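Local coordinates for protein N-alpha-acetyltransferase 35, NatC auxiliary subunit (PDB 6YGA) that serves as the auxiliary subunit of the NatC N-terminal acetyltransferase, which acetylates the N-terminal methionine of the L-A virus Gag protein, at residues Y471-S476 with L551-V556; E555-A560 with T630-T635; S682-V687 with F722-L727. All coordinates share one frame; numbering follows the deposited sequence.

Contact 1 (Y471-S476 with L551-V556); sequences YVYYLS and LCLIEV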
loop_
_atom_site.group_PDB
_atom_site.type_symbol
_atom_site.label_atom_id
_atom_site.label_comp_id
_atom_site.label_asym_id
_atom_site.label_seq_id
_atom_site.Cartn_x
_atom_site.Cartn_y
_atom_site.Cartn_z
ATOM N N TYR B 471 22.234 8.328 -12.272
ATOM C CA TYR B 471 21.311 7.982 -13.345
ATOM C C TYR B 471 20.229 9.042 -13.497
ATOM O O TYR B 471 19.838 9.380 -14.618
ATOM C CB TYR B 471 20.694 6.605 -13.092
ATOM C CG TYR B 471 19.697 6.183 -14.145
ATOM C CD1 TYR B 471 20.090 5.987 -15.462
ATOM C CD2 TYR B 471 18.364 5.976 -13.821
ATOM C CE1 TYR B 471 19.182 5.604 -16.427
ATOM C CE2 TYR B 471 17.449 5.589 -14.776
ATOM C CZ TYR B 471 17.862 5.406 -16.078
ATOM O OH TYR B 471 16.951 5.020 -17.032
ATOM N N VAL B 472 19.750 9.597 -12.380
ATOM C CA VAL B 472 18.727 10.636 -12.460
ATOM C C VAL B 472 19.329 11.937 -12.974
ATOM O O VAL B 472 18.693 12.673 -13.736
ATOM C CB VAL B 472 18.036 10.815 -11.097
ATOM C CG1 VAL B 472 17.039 11.966 -11.147
ATOM C CG2 VAL B 472 17.331 9.532 -10.710
ATOM N N TYR B 473 20.565 12.237 -12.571
ATOM C CA TYR B 473 21.295 13.340 -13.189
ATOM C C TYR B 473 21.399 13.138 -14.696
ATOM O O TYR B 473 21.124 14.053 -15.480
ATOM C CB TYR B 473 22.682 13.457 -12.560
ATOM C CG TYR B 473 23.601 14.417 -13.273
ATOM C CD1 TYR B 473 23.530 15.782 -13.035
ATOM C CD2 TYR B 473 24.545 13.958 -14.180
ATOM C CE1 TYR B 473 24.372 16.665 -13.685
ATOM C CE2 TYR B 473 25.391 14.831 -14.835
ATOM C CZ TYR B 473 25.301 16.184 -14.583
ATOM O OH TYR B 473 26.138 17.061 -15.229
ATOM N N TYR B 474 21.784 11.931 -15.113
ATOM C CA TYR B 474 21.843 11.598 -16.532
ATOM C C TYR B 474 20.483 11.787 -17.201
ATOM O O TYR B 474 20.389 12.382 -18.280
ATOM C CB TYR B 474 22.348 10.162 -16.683
ATOM C CG TYR B 474 22.145 9.532 -18.039
ATOM C CD1 TYR B 474 23.051 9.746 -19.072
ATOM C CD2 TYR B 474 21.061 8.698 -18.276
ATOM C CE1 TYR B 474 22.871 9.157 -20.312
ATOM C CE2 TYR B 474 20.870 8.107 -19.507
ATOM C CZ TYR B 474 21.778 8.339 -20.522
ATOM O OH TYR B 474 21.590 7.751 -21.751
ATOM N N LEU B 475 19.412 11.300 -16.563
ATOM C CA LEU B 475 18.073 11.503 -17.114
ATOM C C LEU B 475 17.699 12.980 -17.143
ATOM O O LEU B 475 17.144 13.466 -18.136
ATOM C CB LEU B 475 17.038 10.716 -16.309
ATOM C CG LEU B 475 17.071 9.191 -16.350
ATOM C CD1 LEU B 475 15.889 8.641 -15.564
ATOM C CD2 LEU B 475 17.066 8.680 -17.786
ATOM N N SER B 476 17.983 13.707 -16.058
ATOM C CA SER B 476 17.656 15.129 -15.998
ATOM C C SER B 476 18.420 15.929 -17.045
ATOM O O SER B 476 17.908 16.932 -17.555
ATOM C CB SER B 476 17.956 15.682 -14.604
ATOM O OG SER B 476 17.280 14.949 -13.599
ATOM N N LEU B 551 20.822 18.941 -7.680
ATOM C CA LEU B 551 20.762 18.192 -6.427
ATOM C C LEU B 551 21.344 16.792 -6.587
ATOM O O LEU B 551 22.088 16.323 -5.718
ATOM C CB LEU B 551 19.322 18.128 -5.918
ATOM C CG LEU B 551 18.769 19.445 -5.370
ATOM C CD1 LEU B 551 17.319 19.278 -4.959
ATOM C CD2 LEU B 551 19.609 19.928 -4.199
ATOM N N CYS B 552 21.017 16.112 -7.690
ATOM C CA CYS B 552 21.608 14.804 -7.963
ATOM C C CYS B 552 23.126 14.892 -8.047
ATOM O O CYS B 552 23.837 14.047 -7.490
ATOM C CB CYS B 552 21.042 14.231 -9.261
ATOM S SG CYS B 552 19.267 13.951 -9.241
ATOM N N LEU B 553 23.637 15.904 -8.750
ATOM C CA LEU B 553 25.082 16.075 -8.853
ATOM C C LEU B 553 25.696 16.303 -7.480
ATOM O O LEU B 553 26.741 15.732 -7.151
ATOM C CB LEU B 553 25.407 17.235 -9.793
ATOM C CG LEU B 553 26.855 17.371 -10.265
ATOM C CD1 LEU B 553 27.370 16.034 -10.771
ATOM C CD2 LEU B 553 26.959 18.428 -11.358
ATOM N N ILE B 554 25.052 17.139 -6.663
ATOM C CA ILE B 554 25.531 17.372 -5.304
ATOM C C ILE B 554 25.620 16.058 -4.540
ATOM O O ILE B 554 26.592 15.807 -3.817
ATOM C CB ILE B 554 24.622 18.390 -4.594
ATOM C CG1 ILE B 554 24.883 19.790 -5.154
ATOM C CG2 ILE B 554 24.825 18.343 -3.084
ATOM C CD1 ILE B 554 23.861 20.810 -4.744
ATOM N N GLU B 555 24.623 15.188 -4.710
ATOM C CA GLU B 555 24.663 13.880 -4.064
ATOM C C GLU B 555 25.798 13.022 -4.613
ATOM O O GLU B 555 26.484 12.330 -3.852
ATOM C CB GLU B 555 23.318 13.178 -4.242
ATOM C CG GLU B 555 22.145 13.887 -3.570
ATOM C CD GLU B 555 21.978 13.503 -2.108
ATOM O OE1 GLU B 555 22.979 13.135 -1.455
ATOM O OE2 GLU B 555 20.835 13.561 -1.612
ATOM N N VAL B 556 26.014 13.058 -5.932
ATOM C CA VAL B 556 27.086 12.273 -6.543
ATOM C C VAL B 556 28.448 12.726 -6.022
ATOM O O VAL B 556 29.300 11.904 -5.668
ATOM C CB VAL B 556 27.003 12.357 -8.079
ATOM C CG1 VAL B 556 28.257 11.784 -8.726
ATOM C CG2 VAL B 556 25.766 11.622 -8.584
#
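An antiparallel helical hairpin, built from the long helices 465-506 and 511-564, brings Val472 and Tyr473 of one arm against Cys552 and Leu553 of the other. The smallest side chain of the four marks the place where the backbones come nearest: Tyr473 CA and Cys552 CA are 5.4 Å apart, and Tyr473 CB lies 3.8 Å from Cys552 CB. Such closeness goes with a distance of 8.8 Å between the two short axes, which run at 149° to one another. The cysteine sulfur then turns to its other neighbour, with Cys552 SG 3.5 Å from Val472 CG1. Val472 in turn rests on Ser451 and Leu452 of helix 433-456, so a third helix backs this side of the hairpin.

Both arms lie in the mostly helical, TPR-like region, where neighbouring helices pack antiparallel as they do here. On the other flank Tyr473 and Leu553 run side by side and point the same way. With CG of Tyr473 opposite the backbone N (chi1 171°), the ring lies along the leucine: Leu553 CD1 sits over one face, displaced toward the rim, while Tyr473 CE1 is 3.9 Å from Leu553 CD2. One turn further, on the same side, Ser476 OG gives a 2.7 Å hydrogen bond to Val472 O from above the carbonyl plane, on the face opposite that used by Ser476 N, so this carbonyl oxygen accepts two bonds.

Contact 2 (E555-A560 with T630-T635); sequences EVFQFA and TNFIET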
loop_
_atom_site.group_PDB
_atom_site.type_symbol
_atom_site.label_atom_id
_atom_site.label_comp_id
_atom_site.label_asym_id
_atom_site.label_seq_id
_atom_site.Cartn_x
_atom_site.Cartn_y
_atom_site.Cartn_z
ATOM N N GLU B 555 24.623 15.188 -4.710
ATOM C CA GLU B 555 24.663 13.880 -4.064
ATOM C C GLU B 555 25.798 13.022 -4.613
ATOM O O GLU B 555 26.484 12.330 -3.852
ATOM C CB GLU B 555 23.318 13.178 -4.242
ATOM C CG GLU B 555 22.145 13.887 -3.570
ATOM C CD GLU B 555 21.978 13.503 -2.108
ATOM O OE1 GLU B 555 22.979 13.135 -1.455
ATOM O OE2 GLU B 555 20.835 13.561 -1.612
ATOM N N VAL B 556 26.014 13.058 -5.932
ATOM C CA VAL B 556 27.086 12.273 -6.543
ATOM C C VAL B 556 28.448 12.726 -6.022
ATOM O O VAL B 556 29.300 11.904 -5.668
ATOM C CB VAL B 556 27.003 12.357 -8.079
ATOM C CG1 VAL B 556 28.257 11.784 -8.726
ATOM C CG2 VAL B 556 25.766 11.622 -8.584
ATOM N N PHE B 557 28.670 14.042 -5.958
ATOM C CA PHE B 557 29.922 14.548 -5.398
ATOM C C PHE B 557 30.095 14.116 -3.945
ATOM O O PHE B 557 31.192 13.718 -3.535
ATOM C CB PHE B 557 29.975 16.072 -5.507
ATOM C CG PHE B 557 30.580 16.569 -6.786
ATOM C CD1 PHE B 557 31.941 16.451 -7.015
ATOM C CD2 PHE B 557 29.791 17.166 -7.755
ATOM C CE1 PHE B 557 32.504 16.913 -8.191
ATOM C CE2 PHE B 557 30.348 17.630 -8.932
ATOM C CZ PHE B 557 31.706 17.502 -9.150
ATOM N N GLN B 558 29.024 14.191 -3.152
ATOM C CA GLN B 558 29.097 13.773 -1.756
ATOM C C GLN B 558 29.506 12.310 -1.644
ATOM O O GLN B 558 30.356 11.951 -0.821
ATOM C CB GLN B 558 27.749 14.009 -1.076
ATOM C CG GLN B 558 27.744 13.712 0.409
ATOM C CD GLN B 558 28.603 14.682 1.191
ATOM O OE1 GLN B 558 28.125 15.719 1.650
ATOM N NE2 GLN B 558 29.881 14.349 1.347
ATOM N N PHE B 559 28.903 11.449 -2.469
ATOM C CA PHE B 559 29.265 10.036 -2.470
ATOM C C PHE B 559 30.733 9.849 -2.833
ATOM O O PHE B 559 31.447 9.068 -2.195
ATOM C CB PHE B 559 28.363 9.272 -3.444
ATOM C CG PHE B 559 28.555 7.777 -3.425
ATOM C CD1 PHE B 559 29.567 7.182 -4.164
ATOM C CD2 PHE B 559 27.705 6.964 -2.687
ATOM C CE1 PHE B 559 29.737 5.810 -4.158
ATOM C CE2 PHE B 559 27.868 5.590 -2.680
ATOM C CZ PHE B 559 28.887 5.012 -3.414
ATOM N N ALA B 560 31.201 10.569 -3.860
ATOM C CA ALA B 560 32.577 10.419 -4.328
ATOM C C ALA B 560 33.585 10.875 -3.279
ATOM O O ALA B 560 34.682 10.313 -3.181
ATOM C CB ALA B 560 32.766 11.198 -5.628
ATOM N N THR B 630 34.250 20.182 -2.507
ATOM C CA THR B 630 33.447 20.776 -1.443
ATOM C C THR B 630 32.983 22.175 -1.820
ATOM O O THR B 630 31.855 22.567 -1.499
ATOM C CB THR B 630 34.237 20.801 -0.136
ATOM O OG1 THR B 630 35.370 21.668 -0.269
ATOM C CG2 THR B 630 34.711 19.406 0.203
ATOM N N ASN B 631 33.834 22.945 -2.505
ATOM C CA ASN B 631 33.424 24.276 -2.937
ATOM C C ASN B 631 32.283 24.205 -3.942
ATOM O O ASN B 631 31.410 25.079 -3.948
ATOM C CB ASN B 631 34.617 25.033 -3.522
ATOM C CG ASN B 631 34.244 26.415 -4.021
ATOM O OD1 ASN B 631 33.920 27.307 -3.236
ATOM N ND2 ASN B 631 34.299 26.602 -5.333
ATOM N N PHE B 632 32.253 23.167 -4.781
ATOM C CA PHE B 632 31.131 23.013 -5.702
ATOM C C PHE B 632 29.834 22.743 -4.951
ATOM O O PHE B 632 28.787 23.308 -5.290
ATOM C CB PHE B 632 31.408 21.894 -6.706
ATOM C CG PHE B 632 30.218 21.544 -7.553
ATOM C CD1 PHE B 632 29.958 22.236 -8.722
ATOM C CD2 PHE B 632 29.352 20.533 -7.171
ATOM C CE1 PHE B 632 28.861 21.923 -9.497
ATOM C CE2 PHE B 632 28.252 20.219 -7.941
ATOM C CZ PHE B 632 28.008 20.915 -9.107
ATOM N N ILE B 633 29.881 21.875 -3.936
ATOM C CA ILE B 633 28.680 21.543 -3.172
ATOM C C ILE B 633 28.105 22.790 -2.511
ATOM O O ILE B 633 26.903 23.067 -2.606
ATOM C CB ILE B 633 28.991 20.445 -2.138
ATOM C CG1 ILE B 633 29.169 19.095 -2.836
ATOM C CG2 ILE B 633 27.901 20.370 -1.075
ATOM C CD1 ILE B 633 29.409 17.942 -1.885
ATOM N N GLU B 634 28.958 23.570 -1.843
ATOM C CA GLU B 634 28.489 24.784 -1.180
ATOM C C GLU B 634 28.001 25.814 -2.191
ATOM O O GLU B 634 26.973 26.465 -1.972
ATOM C CB GLU B 634 29.601 25.372 -0.311
ATOM C CG GLU B 634 30.201 24.392 0.684
ATOM C CD GLU B 634 31.264 25.025 1.560
ATOM O OE1 GLU B 634 31.257 26.265 1.699
ATOM O OE2 GLU B 634 32.105 24.284 2.108
ATOM N N THR B 635 28.724 25.978 -3.301
ATOM C CA THR B 635 28.332 26.969 -4.299
ATOM C C THR B 635 27.029 26.574 -4.981
ATOM O O THR B 635 26.136 27.408 -5.167
ATOM C CB THR B 635 29.447 27.147 -5.330
ATOM O OG1 THR B 635 30.619 27.648 -4.678
ATOM C CG2 THR B 635 29.026 28.126 -6.412
#
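Phe557 and Ile633 are the nearest pair of backbones, with CA atoms 7.4 Å apart, where helix 511-564 packs antiparallel to helix 619-653 in the helical, TPR-related region. The short axes stay 9.9 Å apart, enough to admit large side chains between them.

The aromatic component is the pair Phe557 and Phe632. The two side chains cross at about a right angle, yet their ring planes are inclined by only 44° and the centroids are 4.7 Å apart, an oblique meeting of two rings. Phe557 CE2 lies over one face of Phe632, and the closest approach is 3.4 Å from Phe557 CD2 to Phe632 CE2. With chi1 at 171° the Phe632 ring swings beside its own carbonyl carbon, and it faces Phe557 from there. Further rings and chains enlarge the cluster: Phe613 meets Phe557 edge-to-face, and Leu553 touches Phe632.

The aliphatic component comes from Ile633, whose extended CG1-CD1 branch reaches across to the opposing helix. Ile633 CG1 is 4.1 Å from Phe557 CB, and Ile633 CD1 ends 4.0 Å from Gln558 N. Gln558 leans on helix 668-701 as well, through Asn688, Ser689 and Ile692.

Among the side chains of 630-635, Thr635 OG1 donates to Asn631 O over 2.8 Å, tilted from the carbonyl plane and on the face opposite Thr635 N.

Contact 3 (S682-V687 with F722-L727); sequences SKALSV and FPIQTL. With EDO (1,2-ethanediol), chain C.
Leu685 and Ile724 bring a helix and a strand together with their CA atoms 6.2 Å apart, the helical turn of 682-687 facing the point where a loop passes into strand 724-729. That strand is half of a two-stranded antiparallel sheet, in which Ile724 and Thr726 are hydrogen-bonded through their backbones to Val713 and Glu711 of strand 708-713. The helix is loosely bonded at this turn: Ser682 O accepts two weak bonds, from Leu685 N at 3.2 Å and from Ser686 N at 3.4 Å.

One methyl group carries the side-chain contact. Ile724 CD1 is 3.8 Å from Ala684 CB and 3.6 Å from Leu685 CD2, meeting two successive residues of the helix. The isoleucine chain bends twice to do so: chi1 of -50° sets CG1 opposite the carbonyl carbon, and chi2 of -64° folds CD1 back instead of extending it. Leu685 CD2 also looks toward the backbone of the loop, 4.2 Å from Pro723 O. Next along the strand, Gln725 fastens the sheet by polar bonds, its O accepting from Asn688 ND2 and its NE2 donating to Glu555 OE1 of helix 511-564.

Lys683, away from the strand, extends its chain so that NZ gives a 3.0 Å hydrogen bond to O2 of a 1,2-ethanediol molecule, probably a guest from the crystallisation liquor, which Asp645 and Lys679 also bind.

Between the two segments, then, the closest contacts are apolar, a methyl set against aliphatic carbons. Such contacts have little directionality; the bond from Asn688 ND2 to Gln725 O is more directional and probably does more to fix where the strand lies along the helix, while pairing with strand 708-713 fixes it within the sheet.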
loop_
_atom_site.group_PDB
_atom_site.type_symbol
_atom_site.label_atom_id
_atom_site.label_comp_id
_atom_site.label_asym_id
_atom_site.label_seq_id
_atom_site.Cartn_x
_atom_site.Cartn_y
_atom_site.Cartn_z
ATOM N N SER B 682 18.351 21.223 0.704
ATOM C CA SER B 682 19.521 21.792 0.040
ATOM C C SER B 682 20.514 22.349 1.053
ATOM O O SER B 682 21.711 22.047 0.992
ATOM C CB SER B 682 19.084 22.880 -0.942
ATOM O OG SER B 682 18.154 22.373 -1.885
ATOM N N LYS B 683 20.033 23.161 1.997
ATOM C CA LYS B 683 20.912 23.695 3.034
ATOM C C LYS B 683 21.547 22.577 3.853
ATOM O O LYS B 683 22.730 22.650 4.204
ATOM C CB LYS B 683 20.137 24.647 3.945
ATOM C CG LYS B 683 19.588 25.881 3.252
ATOM C CD LYS B 683 18.768 26.723 4.218
ATOM C CE LYS B 683 18.283 28.007 3.566
ATOM N NZ LYS B 683 17.417 28.787 4.492
ATOM N N ALA B 684 20.776 21.530 4.168
ATOM C CA ALA B 684 21.306 20.440 4.979
ATOM C C ALA B 684 22.409 19.681 4.253
ATOM O O ALA B 684 23.343 19.184 4.894
ATOM C CB ALA B 684 20.181 19.487 5.381
ATOM N N LEU B 685 22.316 19.577 2.927
ATOM C CA LEU B 685 23.361 18.911 2.157
ATOM C C LEU B 685 24.690 19.644 2.283
ATOM O O LEU B 685 25.744 19.015 2.431
ATOM C CB LEU B 685 22.941 18.807 0.690
ATOM C CG LEU B 685 21.835 17.814 0.331
ATOM C CD1 LEU B 685 21.220 18.182 -1.006
ATOM C CD2 LEU B 685 22.385 16.396 0.288
ATOM N N SER B 686 24.658 20.978 2.229
ATOM C CA SER B 686 25.881 21.763 2.365
ATOM C C SER B 686 26.460 21.639 3.772
ATOM O O SER B 686 27.662 21.408 3.940
ATOM C CB SER B 686 25.602 23.227 2.018
ATOM O OG SER B 686 26.780 24.010 2.080
ATOM N N VAL B 687 25.615 21.792 4.795
ATOM C CA VAL B 687 26.080 21.665 6.175
ATOM C C VAL B 687 26.695 20.290 6.408
ATOM O O VAL B 687 27.735 20.160 7.065
ATOM C CB VAL B 687 24.921 21.942 7.151
ATOM C CG1 VAL B 687 25.319 21.602 8.585
ATOM C CG2 VAL B 687 24.481 23.395 7.044
ATOM N N PHE B 722 15.855 13.380 -1.744
ATOM C CA PHE B 722 17.302 13.582 -1.686
ATOM C C PHE B 722 17.736 13.455 -0.231
ATOM O O PHE B 722 17.914 14.463 0.466
ATOM C CB PHE B 722 17.694 14.945 -2.261
ATOM C CG PHE B 722 17.128 15.217 -3.628
ATOM C CD1 PHE B 722 15.908 15.858 -3.771
ATOM C CD2 PHE B 722 17.817 14.838 -4.772
ATOM C CE1 PHE B 722 15.380 16.115 -5.026
ATOM C CE2 PHE B 722 17.296 15.095 -6.031
ATOM C CZ PHE B 722 16.074 15.733 -6.157
ATOM N N PRO B 723 17.902 12.231 0.266
ATOM C CA PRO B 723 18.323 12.058 1.660
ATOM C C PRO B 723 19.750 12.538 1.875
ATOM O O PRO B 723 20.528 12.715 0.936
ATOM C CB PRO B 723 18.207 10.546 1.885
ATOM C CG PRO B 723 18.351 9.957 0.529
ATOM C CD PRO B 723 17.716 10.939 -0.417
ATOM N N ILE B 724 20.087 12.748 3.142
ATOM C CA ILE B 724 21.408 13.227 3.528
ATOM C C ILE B 724 22.296 12.022 3.808
ATOM O O ILE B 724 21.982 11.196 4.673
ATOM C CB ILE B 724 21.326 14.147 4.756
ATOM C CG1 ILE B 724 20.263 15.231 4.551
ATOM C CG2 ILE B 724 22.679 14.773 5.046
ATOM C CD1 ILE B 724 20.569 16.191 3.431
ATOM N N GLN B 725 23.407 11.918 3.081
ATOM C CA GLN B 725 24.363 10.828 3.275
ATOM C C GLN B 725 25.190 11.142 4.516
ATOM O O GLN B 725 26.117 11.955 4.469
ATOM C CB GLN B 725 25.236 10.656 2.037
ATOM C CG GLN B 725 24.444 10.352 0.769
ATOM C CD GLN B 725 25.319 10.223 -0.465
ATOM O OE1 GLN B 725 26.206 9.371 -0.529
ATOM N NE2 GLN B 725 25.068 11.072 -1.455
ATOM N N THR B 726 24.861 10.484 5.627
ATOM C CA THR B 726 25.349 10.849 6.950
ATOM C C THR B 726 26.331 9.813 7.482
ATOM O O THR B 726 26.094 8.605 7.379
ATOM C CB THR B 726 24.176 10.998 7.927
ATOM O OG1 THR B 726 23.176 11.840 7.339
ATOM C CG2 THR B 726 24.636 11.605 9.248
ATOM N N LEU B 727 27.436 10.294 8.047
ATOM C CA LEU B 727 28.374 9.433 8.754
ATOM C C LEU B 727 27.800 9.065 10.110
ATOM O O LEU B 727 27.120 9.872 10.744
ATOM C CB LEU B 727 29.718 10.134 8.947
ATOM C CG LEU B 727 30.589 10.243 7.704
ATOM C CD1 LEU B 727 31.920 10.886 8.034
ATOM C CD2 LEU B 727 30.779 8.862 7.120
HETATM C C1 EDO C . 17.026 31.638 1.747
HETATM O O1 EDO C . 15.859 31.970 0.986
HETATM C C2 EDO C . 16.807 32.015 3.207
HETATM O O2 EDO C . 15.759 31.214 3.767
#

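Followed from the N terminus, the chain first closes a loop at contact 1, where an almost wholly helical excursion runs out along helix 465-506 and back along helix 511-564. Contact 2 begins on the residues where contact 1 ends, sharing Glu555 and Val556, and closes a second loop through helices 581-588 and 603-613 to helix 619-653. Contact 3 opens later, on helix 668-701, and closes around strand 708-713. The loops follow in series, none nested within another. In space they converge, with centres about 10 to 14 Å apart: helix 511-564 joins contacts 1 and 2 and also abuts the 722-727 segment, tying the helical array to the C-terminal sheet.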